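Side-chain contact in putative dihydrodipicolinate synthase (PDB 2PCQ), which is a TIM-barrel protein of the dihydrodipicolinate synthetase family, modelled with a potassium ion and assembled from four chains: residues 208-212 with 213-217. Numbering follows the deposited sequence.
Sequences LDHFR and EGRLA
His210 and Arg215 meet where the chain leaves helix 201-212, turns at Gly214 with positive phi and enters helix 216-247, their CA atoms 4.8 Å apart. Glu213 N to Asp209 O is the last helical bond; two further bonds fold the chain back, Gly214 N to Phe211 O and Arg215 N to His210 O at 2.8 Å. Gly214 N sits well above the plane of the Phe211 carbonyl, whereas Glu213 N approaches Asp209 O almost head-on.

The side chains repeat the His210-Arg215 pairing. Arg215 NE donates to His210 ND1 at 2.9 Å in a nearly straight bond (169°), which identifies ND1 as the acceptor and leaves no proton on it. The bond lies close to both the imidazole plane and the guanidinium plane, yet the two flat groups stand at 82° to each other, meeting edge to edge rather than stacking. With CG beside the backbone N and the chain, extended at chi2, bent at chi3 (-71°), Arg215 lays NE alongside the last turn, at the edge of the His210 ring. Its NH2 is 3.9 Å from Asp209 O. The carboxylate of Asp209 instead forms a salt bridge through OD1 with Arg205. His210 also packs on Glu218, Ala219 and Leu222 of helix 216-247.

On another side of the turn, Phe211 CD1 and Leu216 CD2 make a loose apolar contact at 4.5 Å. Phe211 also packs on Leu182 and Leu185 of helix 181-186, and both Phe211 and Leu216 touch Leu216 of a second subunit. The 6-to-1 (Arg215 to His210) and 5-to-2 (Gly214 to Phe211) bonds and the positive phi of Gly214 define a Schellman motif; with Arg215 as the next N-cap, it makes a tight turn from helix 201-212, which follows the last TIM-barrel strand 191-193, into helix 216-247.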
loop_
_atom_site.group_PDB
_atom_site.type_symbol
_atom_site.label_atom_id
_atom_site.label_comp_id
_atom_site.label_asym_id
_atom_site.label_seq_id
_atom_site.Cartn_x
_atom_site.Cartn_y
_atom_site.Cartn_z
ATOM N N LEU A 208 30.690 7.951 11.135
ATOM C CA LEU A 208 30.766 6.693 11.858
ATOM C C LEU A 208 31.784 6.823 12.999
ATOM O O LEU A 208 31.524 6.392 14.126
ATOM C CB LEU A 208 31.187 5.568 10.903
ATOM C CG LEU A 208 31.499 4.196 11.512
ATOM C CD1 LEU A 208 30.298 3.691 12.297
ATOM C CD2 LEU A 208 31.868 3.214 10.406
ATOM N N ASP A 209 32.937 7.422 12.707
ATOM C CA ASP A 209 33.975 7.602 13.721
ATOM C C ASP A 209 33.499 8.484 14.873
ATOM O O ASP A 209 33.714 8.152 16.041
ATOM C CB ASP A 209 35.245 8.205 13.111
ATOM C CG ASP A 209 36.004 7.218 12.240
ATOM O OD1 ASP A 209 35.920 5.997 12.500
ATOM O OD2 ASP A 209 36.699 7.661 11.303
ATOM N N HIS A 210 32.863 9.607 14.549
ATOM C CA HIS A 210 32.350 10.505 15.582
ATOM C C HIS A 210 31.437 9.735 16.532
ATOM O O HIS A 210 31.544 9.864 17.750
ATOM C CB HIS A 210 31.544 11.656 14.971
ATOM C CG HIS A 210 32.380 12.746 14.376
ATOM N ND1 HIS A 210 33.436 13.327 15.046
ATOM C CD2 HIS A 210 32.275 13.407 13.199
ATOM C CE1 HIS A 210 33.943 14.298 14.309
ATOM N NE2 HIS A 210 33.255 14.368 13.182
ATOM N N PHE A 211 30.533 8.938 15.972
ATOM C CA PHE A 211 29.610 8.174 16.799
ATOM C C PHE A 211 30.356 7.178 17.673
ATOM O O PHE A 211 30.150 7.135 18.883
ATOM C CB PHE A 211 28.589 7.421 15.940
ATOM C CG PHE A 211 27.627 6.600 16.747
ATOM C CD1 PHE A 211 26.584 7.206 17.441
ATOM C CD2 PHE A 211 27.791 5.221 16.852
ATOM C CE1 PHE A 211 25.720 6.450 18.235
ATOM C CE2 PHE A 211 26.936 4.456 17.641
ATOM C CZ PHE A 211 25.898 5.072 18.332
ATOM N N ARG A 212 31.219 6.374 17.058
ATOM C CA ARG A 212 31.992 5.383 17.799
ATOM C C ARG A 212 32.799 5.992 18.940
ATOM O O ARG A 212 32.964 5.370 19.985
ATOM C CB ARG A 212 32.961 4.645 16.874
ATOM C CG ARG A 212 32.504 3.269 16.458
ATOM C CD ARG A 212 31.640 3.341 15.231
ATOM N NE ARG A 212 31.238 2.017 14.765
ATOM C CZ ARG A 212 30.146 1.375 15.168
ATOM N NH1 ARG A 212 29.327 1.933 16.054
ATOM N NH2 ARG A 212 29.869 0.178 14.670
ATOM N N GLU A 213 33.307 7.203 18.729
ATOM C CA GLU A 213 34.118 7.881 19.735
ATOM C C GLU A 213 33.305 8.689 20.737
ATOM O O GLU A 213 33.866 9.336 21.619
ATOM C CB GLU A 213 35.140 8.795 19.055
ATOM C CG GLU A 213 36.221 8.054 18.290
ATOM C CD GLU A 213 36.965 7.061 19.165
ATOM O OE1 GLU A 213 37.341 7.427 20.299
ATOM O OE2 GLU A 213 37.176 5.916 18.719
ATOM N N GLY A 214 31.983 8.657 20.600
ATOM C CA GLY A 214 31.140 9.391 21.524
ATOM C C GLY A 214 31.003 10.878 21.248
ATOM O O GLY A 214 30.443 11.602 22.070
ATOM N N ARG A 215 31.515 11.345 20.112
ATOM C CA ARG A 215 31.406 12.762 19.758
ATOM C C ARG A 215 30.040 12.991 19.100
ATOM O O ARG A 215 29.946 13.307 17.909
ATOM C CB ARG A 215 32.537 13.162 18.801
ATOM C CG ARG A 215 33.942 12.986 19.385
ATOM C CD ARG A 215 35.012 13.589 18.477
ATOM N NE ARG A 215 35.231 12.826 17.247
ATOM C CZ ARG A 215 36.096 11.822 17.128
ATOM N NH1 ARG A 215 36.832 11.449 18.166
ATOM N NH2 ARG A 215 36.232 11.192 15.971
ATOM N N LEU A 216 28.985 12.825 19.894
ATOM C CA LEU A 216 27.610 12.970 19.423
ATOM C C LEU A 216 27.244 14.284 18.751
ATOM O O LEU A 216 26.574 14.281 17.723
ATOM C CB LEU A 216 26.632 12.705 20.571
ATOM C CG LEU A 216 26.066 11.283 20.600
ATOM C CD1 LEU A 216 25.187 11.072 19.371
ATOM C CD2 LEU A 216 27.202 10.258 20.625
ATOM N N ALA A 217 27.662 15.402 19.329
ATOM C CA ALA A 217 27.349 16.701 18.744
ATOM C C ALA A 217 27.953 16.806 17.345
ATOM O O ALA A 217 27.303 17.277 16.411
ATOM C CB ALA A 217 27.877 17.820 19.636
#